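Local coordinates for protein probable acetyltransferase (Pseudomonas aeruginosa PAO1, PDB 2EUI) that probably transfers an acyl group, most likely acetyl, to an as yet unidentified acceptor, as a dimeric member of the GNAT acetyltransferase family, at residues S74-W79 with H111-R116; Q65-F70 with I80-Y85; L13-F18 with S33-L38. All blocks are in the same frame, centred on the assembly; numbering follows the deposited sequence.

Contact 1 of 3, residues S74-W79 with H111-R116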
loop_
_atom_site.group_PDB
_atom_site.type_symbol
_atom_site.label_atom_id
_atom_site.label_comp_id
_atom_site.label_asym_id
_atom_site.label_seq_id
_atom_site.Cartn_x
_atom_site.Cartn_y
_atom_site.Cartn_z
ATOM N N SER A 74 -14.012 4.882 -3.778
ATOM C CA SER A 74 -14.206 6.230 -4.312
ATOM C C SER A 74 -13.474 6.505 -5.616
ATOM O O SER A 74 -13.377 7.650 -6.047
ATOM C CB SER A 74 -13.838 7.302 -3.269
ATOM O OG SER A 74 -12.446 7.373 -3.044
ATOM N N LEU A 75 -12.965 5.452 -6.241
ATOM C CA LEU A 75 -12.277 5.569 -7.528
ATOM C C LEU A 75 -11.259 6.686 -7.574
ATOM O O LEU A 75 -11.109 7.357 -8.590
ATOM C CB LEU A 75 -13.298 5.784 -8.643
ATOM C CG LEU A 75 -14.438 4.775 -8.639
ATOM C CD1 LEU A 75 -15.543 5.226 -9.559
ATOM C CD2 LEU A 75 -13.881 3.416 -9.034
ATOM N N LYS A 76 -10.554 6.876 -6.471
ATOM C CA LYS A 76 -9.549 7.914 -6.393
ATOM C C LYS A 76 -8.204 7.371 -5.881
ATOM O O LYS A 76 -8.108 6.236 -5.380
ATOM C CB LYS A 76 -10.053 9.037 -5.486
ATOM C CG LYS A 76 -11.158 9.898 -6.069
ATOM C CD LYS A 76 -11.719 10.825 -5.003
ATOM C CE LYS A 76 -12.166 12.169 -5.583
ATOM N NZ LYS A 76 -11.024 12.985 -6.128
ATOM N N ARG A 77 -7.167 8.196 -6.025
ATOM C CA ARG A 77 -5.811 7.862 -5.604
ATOM C C ARG A 77 -5.671 7.861 -4.079
ATOM O O ARG A 77 -6.477 8.464 -3.377
ATOM C CB ARG A 77 -4.840 8.884 -6.213
ATOM C CG ARG A 77 -3.464 8.940 -5.563
ATOM C CD ARG A 77 -2.572 7.827 -6.058
ATOM N NE ARG A 77 -2.186 8.039 -7.449
ATOM C CZ ARG A 77 -1.555 7.131 -8.185
ATOM N NH1 ARG A 77 -1.254 5.955 -7.653
ATOM N NH2 ARG A 77 -1.215 7.399 -9.438
ATOM N N VAL A 78 -4.658 7.154 -3.588
ATOM C CA VAL A 78 -4.329 7.082 -2.168
ATOM C C VAL A 78 -2.807 7.021 -2.116
ATOM O O VAL A 78 -2.177 6.436 -3.003
ATOM C CB VAL A 78 -4.858 5.810 -1.479
ATOM C CG1 VAL A 78 -4.279 5.709 -0.070
ATOM C CG2 VAL A 78 -6.358 5.835 -1.420
ATOM N N TRP A 79 -2.212 7.628 -1.094
ATOM C CA TRP A 79 -0.765 7.608 -0.966
ATOM C C TRP A 79 -0.330 6.950 0.329
ATOM O O TRP A 79 -0.696 7.391 1.414
ATOM C CB TRP A 79 -0.185 9.026 -1.053
ATOM C CG TRP A 79 -0.202 9.575 -2.435
ATOM C CD1 TRP A 79 -1.096 10.463 -2.958
ATOM C CD2 TRP A 79 0.661 9.200 -3.508
ATOM N NE1 TRP A 79 -0.851 10.654 -4.296
ATOM C CE2 TRP A 79 0.222 9.881 -4.662
ATOM C CE3 TRP A 79 1.754 8.329 -3.616
ATOM C CZ2 TRP A 79 0.849 9.740 -5.905
ATOM C CZ3 TRP A 79 2.375 8.188 -4.854
ATOM C CH2 TRP A 79 1.915 8.883 -5.980
ATOM N N HIS A 111 -5.166 14.905 -6.274
ATOM C CA HIS A 111 -6.515 14.541 -5.882
ATOM C C HIS A 111 -6.600 13.185 -5.189
ATOM O O HIS A 111 -7.397 12.325 -5.574
ATOM C CB HIS A 111 -7.402 14.560 -7.126
ATOM C CG HIS A 111 -7.207 15.779 -7.970
ATOM N ND1 HIS A 111 -7.569 17.039 -7.548
ATOM C CD2 HIS A 111 -6.592 15.945 -9.168
ATOM C CE1 HIS A 111 -7.180 17.932 -8.444
ATOM N NE2 HIS A 111 -6.584 17.294 -9.435
ATOM N N ALA A 112 -5.775 12.992 -4.165
ATOM C CA ALA A 112 -5.785 11.744 -3.424
ATOM C C ALA A 112 -6.925 11.822 -2.424
ATOM O O ALA A 112 -7.236 12.895 -1.928
ATOM C CB ALA A 112 -4.470 11.561 -2.701
ATOM N N VAL A 113 -7.567 10.697 -2.143
ATOM C CA VAL A 113 -8.661 10.689 -1.179
ATOM C C VAL A 113 -8.032 10.819 0.190
ATOM O O VAL A 113 -8.528 11.535 1.060
ATOM C CB VAL A 113 -9.444 9.350 -1.188
ATOM C CG1 VAL A 113 -10.707 9.473 -0.343
ATOM C CG2 VAL A 113 -9.778 8.952 -2.600
ATOM N N ARG A 114 -6.920 10.116 0.370
ATOM C CA ARG A 114 -6.221 10.120 1.645
ATOM C C ARG A 114 -4.778 9.655 1.514
ATOM O O ARG A 114 -4.305 9.301 0.434
ATOM C CB ARG A 114 -6.951 9.194 2.627
ATOM C CG ARG A 114 -6.881 7.716 2.239
ATOM C CD ARG A 114 -7.737 6.853 3.139
ATOM N NE ARG A 114 -9.143 7.211 3.010
ATOM C CZ ARG A 114 -10.022 6.572 2.244
ATOM N NH1 ARG A 114 -9.650 5.514 1.532
ATOM N NH2 ARG A 114 -11.273 7.011 2.178
HETATM N N MSE A 115 -4.094 9.680 2.645
HETATM C CA MSE A 115 -2.728 9.233 2.759
HETATM C C MSE A 115 -2.849 8.260 3.909
HETATM O O MSE A 115 -3.573 8.522 4.872
HETATM C CB MSE A 115 -1.797 10.371 3.156
HETATM C CG MSE A 115 -1.358 11.282 2.028
HETATM SE SE MSE A 115 -0.034 12.531 2.692
HETATM C CE MSE A 115 1.577 11.571 2.218
ATOM N N ARG A 116 -2.157 7.134 3.803
ATOM C CA ARG A 116 -2.197 6.116 4.836
ATOM C C ARG A 116 -0.761 5.786 5.237
ATOM O O ARG A 116 0.120 5.661 4.387
ATOM C CB ARG A 116 -2.935 4.883 4.292
ATOM C CG ARG A 116 -2.933 3.648 5.188
ATOM C CD ARG A 116 -1.611 2.856 5.093
ATOM N NE ARG A 116 -1.700 1.520 5.692
ATOM C CZ ARG A 116 -2.490 0.540 5.238
ATOM N NH1 ARG A 116 -3.270 0.739 4.173
ATOM N NH2 ARG A 116 -2.497 -0.644 5.846
HETATM O O HOH W 1 -7.412 10.487 -7.882
#
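Trp79 and Ala112 meet with the indole presenting its edge: the methyl of Ala112 lies near the ring plane, its CB 3.6 Å from CD1 of Trp79. CG of Trp79 stands anti to the carbonyl carbon (chi1 -74°), and the indole stands out across the strand, where CD of Arg77 covers one ring face near the rim. A residue as small as alanine suits the edge of so broad a ring, while the indole N-H finds its partner in the hydroxyl of Thr110. On the same face of the sheet, CG of the selenomethionine Met115 runs beside CB of Trp79 at 4.0 Å, and helix 92-109 covers this apolar patch through Met106 and Ala107. The two strands are the parallel pair of a beta-alpha-beta crossover, strand 76-86, helix 92-109 and strand 112-120, within the GNAT fold. Trp79 is gripped through both backbone polar groups: its N donates to Arg114 O at 3.1 Å, in the carbonyl plane, and its O accepts from Arg116 N at 2.8 Å. Further back, Val113 N reaches Arg77 O at 2.8 Å, nearly straight at 168°. Nearby a water links Arg77 N to His111 O, 3.0 Å from each, where the Schellman turn closing the helix leads into the strand. On the other face, the branched Val78 and the aliphatic stem of Arg114 cross obliquely, CG1 of the valine 4.0 Å from CG of the arginine. Arg114 and Met115 also pair with an antiparallel strand of the second subunit, carrying the sheet across the interface.

Contact 2 of 3, residues Q65-F70 with I80-Y85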
loop_
_atom_site.group_PDB
_atom_site.type_symbol
_atom_site.label_atom_id
_atom_site.label_comp_id
_atom_site.label_asym_id
_atom_site.label_seq_id
_atom_site.Cartn_x
_atom_site.Cartn_y
_atom_site.Cartn_z
ATOM N N GLN A 65 9.672 8.518 1.359
ATOM C CA GLN A 65 9.174 7.597 0.340
ATOM C C GLN A 65 7.689 7.290 0.491
ATOM O O GLN A 65 7.191 7.009 1.587
ATOM C CB GLN A 65 9.966 6.278 0.310
ATOM C CG GLN A 65 9.577 5.358 -0.851
ATOM C CD GLN A 65 10.524 4.166 -1.015
ATOM O OE1 GLN A 65 10.836 3.455 -0.047
ATOM N NE2 GLN A 65 10.975 3.939 -2.245
ATOM N N LEU A 66 6.985 7.371 -0.629
ATOM C CA LEU A 66 5.567 7.093 -0.643
ATOM C C LEU A 66 5.306 6.065 -1.721
ATOM O O LEU A 66 6.014 6.022 -2.724
ATOM C CB LEU A 66 4.772 8.369 -0.949
ATOM C CG LEU A 66 4.936 9.585 -0.030
ATOM C CD1 LEU A 66 6.176 10.376 -0.406
ATOM C CD2 LEU A 66 3.727 10.461 -0.169
ATOM N N TYR A 67 4.306 5.218 -1.500
ATOM C CA TYR A 67 3.929 4.217 -2.494
ATOM C C TYR A 67 2.554 4.556 -3.040
ATOM O O TYR A 67 1.610 4.757 -2.282
ATOM C CB TYR A 67 3.902 2.811 -1.892
ATOM C CG TYR A 67 5.235 2.350 -1.369
ATOM C CD1 TYR A 67 6.399 2.533 -2.119
ATOM C CD2 TYR A 67 5.344 1.747 -0.117
ATOM C CE1 TYR A 67 7.643 2.130 -1.631
ATOM C CE2 TYR A 67 6.582 1.339 0.382
ATOM C CZ TYR A 67 7.726 1.534 -0.380
ATOM O OH TYR A 67 8.948 1.119 0.090
ATOM N N PRO A 68 2.427 4.627 -4.370
ATOM C CA PRO A 68 1.156 4.941 -5.029
ATOM C C PRO A 68 0.112 3.836 -4.823
ATOM O O PRO A 68 0.432 2.651 -4.915
ATOM C CB PRO A 68 1.561 5.076 -6.488
ATOM C CG PRO A 68 2.636 4.039 -6.606
ATOM C CD PRO A 68 3.461 4.295 -5.365
ATOM N N SER A 69 -1.126 4.224 -4.529
ATOM C CA SER A 69 -2.203 3.258 -4.334
ATOM C C SER A 69 -3.551 3.830 -4.769
ATOM O O SER A 69 -3.613 4.938 -5.291
ATOM C CB SER A 69 -2.274 2.807 -2.872
ATOM O OG SER A 69 -3.067 1.630 -2.760
ATOM N N PHE A 70 -4.622 3.071 -4.556
ATOM C CA PHE A 70 -5.961 3.507 -4.959
ATOM C C PHE A 70 -7.055 3.022 -4.018
ATOM O O PHE A 70 -6.874 2.086 -3.243
ATOM C CB PHE A 70 -6.306 2.980 -6.366
ATOM C CG PHE A 70 -5.415 3.497 -7.452
ATOM C CD1 PHE A 70 -5.626 4.752 -8.010
ATOM C CD2 PHE A 70 -4.336 2.746 -7.894
ATOM C CE1 PHE A 70 -4.773 5.244 -8.984
ATOM C CE2 PHE A 70 -3.484 3.237 -8.866
ATOM C CZ PHE A 70 -3.708 4.490 -9.409
ATOM N N ILE A 80 0.436 5.873 0.201
ATOM C CA ILE A 80 0.946 5.163 1.352
ATOM C C ILE A 80 2.275 5.824 1.680
ATOM O O ILE A 80 3.121 6.007 0.803
ATOM C CB ILE A 80 1.210 3.681 1.039
ATOM C CG1 ILE A 80 -0.069 3.002 0.553
ATOM C CG2 ILE A 80 1.731 2.980 2.271
ATOM C CD1 ILE A 80 0.093 1.511 0.319
ATOM N N LEU A 81 2.450 6.197 2.938
ATOM C CA LEU A 81 3.680 6.829 3.379
ATOM C C LEU A 81 4.425 5.803 4.213
ATOM O O LEU A 81 4.078 5.565 5.365
ATOM C CB LEU A 81 3.352 8.057 4.222
ATOM C CG LEU A 81 4.484 8.929 4.763
ATOM C CD1 LEU A 81 5.364 9.451 3.621
ATOM C CD2 LEU A 81 3.862 10.083 5.537
ATOM N N ASN A 82 5.444 5.186 3.633
ATOM C CA ASN A 82 6.201 4.172 4.357
ATOM C C ASN A 82 7.399 4.706 5.129
ATOM O O ASN A 82 7.542 4.409 6.316
ATOM C CB ASN A 82 6.698 3.083 3.396
ATOM C CG ASN A 82 7.595 2.061 4.085
ATOM O OD1 ASN A 82 8.317 1.305 3.432
ATOM N ND2 ASN A 82 7.547 2.032 5.412
ATOM N N ASP A 83 8.250 5.478 4.446
ATOM C CA ASP A 83 9.474 6.009 5.048
ATOM C C ASP A 83 9.630 7.521 5.096
ATOM O O ASP A 83 9.225 8.254 4.194
ATOM C CB ASP A 83 10.718 5.477 4.324
ATOM C CG ASP A 83 10.542 4.076 3.794
ATOM O OD1 ASP A 83 10.359 3.145 4.612
ATOM O OD2 ASP A 83 10.595 3.910 2.549
ATOM N N ILE A 84 10.265 7.963 6.169
ATOM C CA ILE A 84 10.574 9.359 6.400
ATOM C C ILE A 84 11.820 9.242 7.277
ATOM O O ILE A 84 11.867 8.420 8.185
ATOM C CB ILE A 84 9.391 10.112 7.106
ATOM C CG1 ILE A 84 9.807 11.541 7.436
ATOM C CG2 ILE A 84 8.947 9.388 8.364
ATOM C CD1 ILE A 84 10.009 12.415 6.227
ATOM N N TYR A 85 12.855 10.014 6.982
ATOM C CA TYR A 85 14.075 9.909 7.780
ATOM C C TYR A 85 15.090 11.013 7.564
ATOM O O TYR A 85 15.350 11.443 6.438
ATOM C CB TYR A 85 14.754 8.568 7.508
ATOM C CG TYR A 85 16.012 8.336 8.314
ATOM C CD1 TYR A 85 15.942 7.933 9.649
ATOM C CD2 TYR A 85 17.272 8.504 7.741
ATOM C CE1 TYR A 85 17.098 7.699 10.390
ATOM C CE2 TYR A 85 18.432 8.273 8.475
ATOM C CZ TYR A 85 18.337 7.871 9.794
ATOM O OH TYR A 85 19.471 7.651 10.531
#
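Leu66 and Leu81 face each other as a non-hydrogen-bonded pair in the antiparallel beta hairpin of strands 60-71 and 76-86, the third and fourth strands of the GNAT sheet. CG of Leu81 points opposite its N (chi1 -178°), carrying CD1 to within 3.7 Å of CG of Leu66, where the two chains cross. These branched apolar groups suit a face covered by helix 92-109 through Leu100 and Ala103. Tyr67 and Ile80 point to the other face, with their CB atoms 4.1 Å apart. Between these two residues the backbone bonds run both ways, Tyr67 N to Ile80 O at 2.7 Å and Ile80 N to Tyr67 O at 3.0 Å. Further along, Asn82 and Asp83 both face Gln65 in a classic beta bulge: Gln65 O takes the N-H of Asn82 and, weakly, that of Asp83. This is consistent with the bulge in the fourth strand of GNAT enzymes, which in relatives helps form the acetyl-CoA site. Polar ends suit this buried side because Ser72 of the second subunit, through its OG, is hydrogen-bonded to Tyr67 OH, Asn82 OD1 and Asp83 OD2, while the phenol of Tyr67 also meets Phe70 of that subunit edge-to-face. At the bulge the Asn82 side chain runs across the phenol at a slant, amide and ring planes 44° apart, and CB of Asn82 lies 3.5 Å from CE2 of Tyr67.

Contact 3 of 3, residues L13-F18 with S33-L38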
loop_
_atom_site.group_PDB
_atom_site.type_symbol
_atom_site.label_atom_id
_atom_site.label_comp_id
_atom_site.label_asym_id
_atom_site.label_seq_id
_atom_site.Cartn_x
_atom_site.Cartn_y
_atom_site.Cartn_z
ATOM N N LEU A 13 23.717 8.238 -3.966
ATOM C CA LEU A 13 23.668 9.251 -2.923
ATOM C C LEU A 13 22.692 8.851 -1.820
ATOM O O LEU A 13 22.930 9.113 -0.639
ATOM C CB LEU A 13 23.255 10.606 -3.510
ATOM C CG LEU A 13 23.174 11.718 -2.460
ATOM C CD1 LEU A 13 24.542 11.921 -1.826
ATOM C CD2 LEU A 13 22.688 13.000 -3.085
ATOM N N LEU A 14 21.610 8.188 -2.222
ATOM C CA LEU A 14 20.552 7.766 -1.311
ATOM C C LEU A 14 20.722 6.379 -0.697
ATOM O O LEU A 14 20.226 6.122 0.404
ATOM C CB LEU A 14 19.206 7.846 -2.044
ATOM C CG LEU A 14 17.965 7.280 -1.364
ATOM C CD1 LEU A 14 17.640 8.109 -0.128
ATOM C CD2 LEU A 14 16.811 7.265 -2.358
ATOM N N ALA A 15 21.415 5.487 -1.400
ATOM C CA ALA A 15 21.631 4.128 -0.905
ATOM C C ALA A 15 22.187 4.092 0.524
ATOM O O ALA A 15 21.614 3.458 1.409
ATOM C CB ALA A 15 22.550 3.390 -1.833
ATOM N N PRO A 16 23.309 4.778 0.773
ATOM C CA PRO A 16 23.851 4.753 2.132
ATOM C C PRO A 16 22.905 5.312 3.197
ATOM O O PRO A 16 22.856 4.807 4.327
ATOM C CB PRO A 16 25.153 5.545 1.998
ATOM C CG PRO A 16 24.865 6.475 0.867
ATOM C CD PRO A 16 24.149 5.597 -0.116
ATOM N N LEU A 17 22.149 6.346 2.845
ATOM C CA LEU A 17 21.219 6.926 3.810
ATOM C C LEU A 17 20.012 6.020 4.031
ATOM O O LEU A 17 19.392 6.057 5.091
ATOM C CB LEU A 17 20.735 8.301 3.356
ATOM C CG LEU A 17 20.019 9.013 4.507
ATOM C CD1 LEU A 17 21.002 9.184 5.666
ATOM C CD2 LEU A 17 19.483 10.360 4.047
ATOM N N PHE A 18 19.685 5.215 3.023
ATOM C CA PHE A 18 18.564 4.288 3.115
ATOM C C PHE A 18 18.896 3.189 4.127
ATOM O O PHE A 18 18.019 2.671 4.834
ATOM C CB PHE A 18 18.295 3.662 1.751
ATOM C CG PHE A 18 17.082 2.787 1.708
ATOM C CD1 PHE A 18 15.823 3.307 1.972
ATOM C CD2 PHE A 18 17.190 1.446 1.358
ATOM C CE1 PHE A 18 14.688 2.503 1.883
ATOM C CE2 PHE A 18 16.054 0.632 1.266
ATOM C CZ PHE A 18 14.803 1.160 1.528
ATOM N N SER A 33 21.316 -5.557 -0.832
ATOM C CA SER A 33 19.895 -5.798 -1.039
ATOM C C SER A 33 19.136 -4.491 -0.909
ATOM O O SER A 33 18.088 -4.291 -1.528
ATOM C CB SER A 33 19.370 -6.805 -0.019
ATOM O OG SER A 33 20.004 -8.054 -0.191
ATOM N N SER A 34 19.669 -3.597 -0.087
ATOM C CA SER A 34 19.030 -2.315 0.112
ATOM C C SER A 34 19.210 -1.457 -1.130
ATOM O O SER A 34 18.270 -0.809 -1.582
ATOM C CB SER A 34 19.605 -1.640 1.345
ATOM O OG SER A 34 19.197 -2.351 2.513
ATOM N N ARG A 35 20.406 -1.469 -1.704
ATOM C CA ARG A 35 20.641 -0.689 -2.901
ATOM C C ARG A 35 19.863 -1.333 -4.049
ATOM O O ARG A 35 19.357 -0.644 -4.931
ATOM C CB ARG A 35 22.140 -0.636 -3.221
ATOM C CG ARG A 35 22.486 0.253 -4.414
ATOM C CD ARG A 35 23.985 0.287 -4.671
ATOM N NE ARG A 35 24.390 1.272 -5.675
ATOM C CZ ARG A 35 24.027 1.243 -6.957
ATOM N NH1 ARG A 35 23.240 0.276 -7.419
ATOM N NH2 ARG A 35 24.461 2.183 -7.785
ATOM N N LYS A 36 19.763 -2.659 -4.037
ATOM C CA LYS A 36 19.040 -3.368 -5.092
ATOM C C LYS A 36 17.543 -3.076 -5.013
ATOM O O LYS A 36 16.888 -2.900 -6.040
ATOM C CB LYS A 36 19.291 -4.878 -5.004
ATOM C CG LYS A 36 18.680 -5.651 -6.161
ATOM C CD LYS A 36 18.919 -4.903 -7.482
ATOM C CE LYS A 36 18.232 -5.555 -8.682
ATOM N NZ LYS A 36 18.471 -4.790 -9.953
ATOM N N PHE A 37 17.015 -3.019 -3.789
ATOM C CA PHE A 37 15.602 -2.723 -3.540
ATOM C C PHE A 37 15.223 -1.352 -4.114
ATOM O O PHE A 37 14.227 -1.222 -4.837
ATOM C CB PHE A 37 15.313 -2.741 -2.029
ATOM C CG PHE A 37 13.890 -2.413 -1.680
ATOM C CD1 PHE A 37 12.880 -3.342 -1.873
ATOM C CD2 PHE A 37 13.555 -1.153 -1.194
ATOM C CE1 PHE A 37 11.545 -3.025 -1.589
ATOM C CE2 PHE A 37 12.234 -0.823 -0.908
ATOM C CZ PHE A 37 11.224 -1.762 -1.107
ATOM N N LEU A 38 16.024 -0.342 -3.782
ATOM C CA LEU A 38 15.812 1.023 -4.247
ATOM C C LEU A 38 15.927 1.153 -5.760
ATOM O O LEU A 38 15.305 2.020 -6.368
ATOM C CB LEU A 38 16.825 1.963 -3.607
ATOM C CG LEU A 38 16.735 2.200 -2.104
ATOM C CD1 LEU A 38 17.856 3.148 -1.695
ATOM C CD2 LEU A 38 15.373 2.762 -1.757
#
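The Phe18 side chain leaves its helix with CG opposite the backbone N (chi1 -175°), and Leu38 answers with CG beside its own N (chi1 -67°) and an extended chi2 of 179°. These settings send the side chains past each other in opposite directions, with a leucine methyl over the aromatic face. In this CH-pi contact CD2 of Leu38 sits 3.5 Å from the Phe18 ring centroid, almost on its normal, while the other leucine methyl, CD1, reaches back to CG of Phe18 at 3.5 Å. Leucine suits the place because its fork spans ring and stem. The ring's far end meets Phe37, CZ of Phe18 lying 3.8 Å from CD2 of Phe37. Where 13-18 and 33-38 come closest, the small Ala15 lets the backbones approach, its CB touching CG of Arg35 at 4.1 Å; the Arg35 guanidinium makes a salt bridge with Asp12. CG of Leu14 meets CD1 of Leu38 nearly at right angles. Leu14 also packs on Ile49 and Phe63, seating the first two helices of the GNAT fold on the sheet. No hydrogen bond joins the segments, which are held by burial of apolar surface and dispersion, the CH-pi contact adding a weak electrostatic term.

From the N terminus, contact 3 closes first, folding helix 31-44 back on helix 11-24 across a 14-residue connection. It is complete before the chain enters strand 60-71, so it stands in series with the other two. Contacts 1 and 2 cross: 65-70 comes first, then 74-79, 80-85 and 111-116. Contact 2 closes the hairpin of strands 60-71 and 76-86; contact 1 closes the longer crossover through helix 92-109. Strand 76-86 serves both and lies between its two sheet neighbours. Contact 3 touches contact 2 where Phe37 meets Tyr67 and Leu17 meets Tyr85, while contact 1 lies about 27 Å from contact 3 between centres. All three border the second subunit.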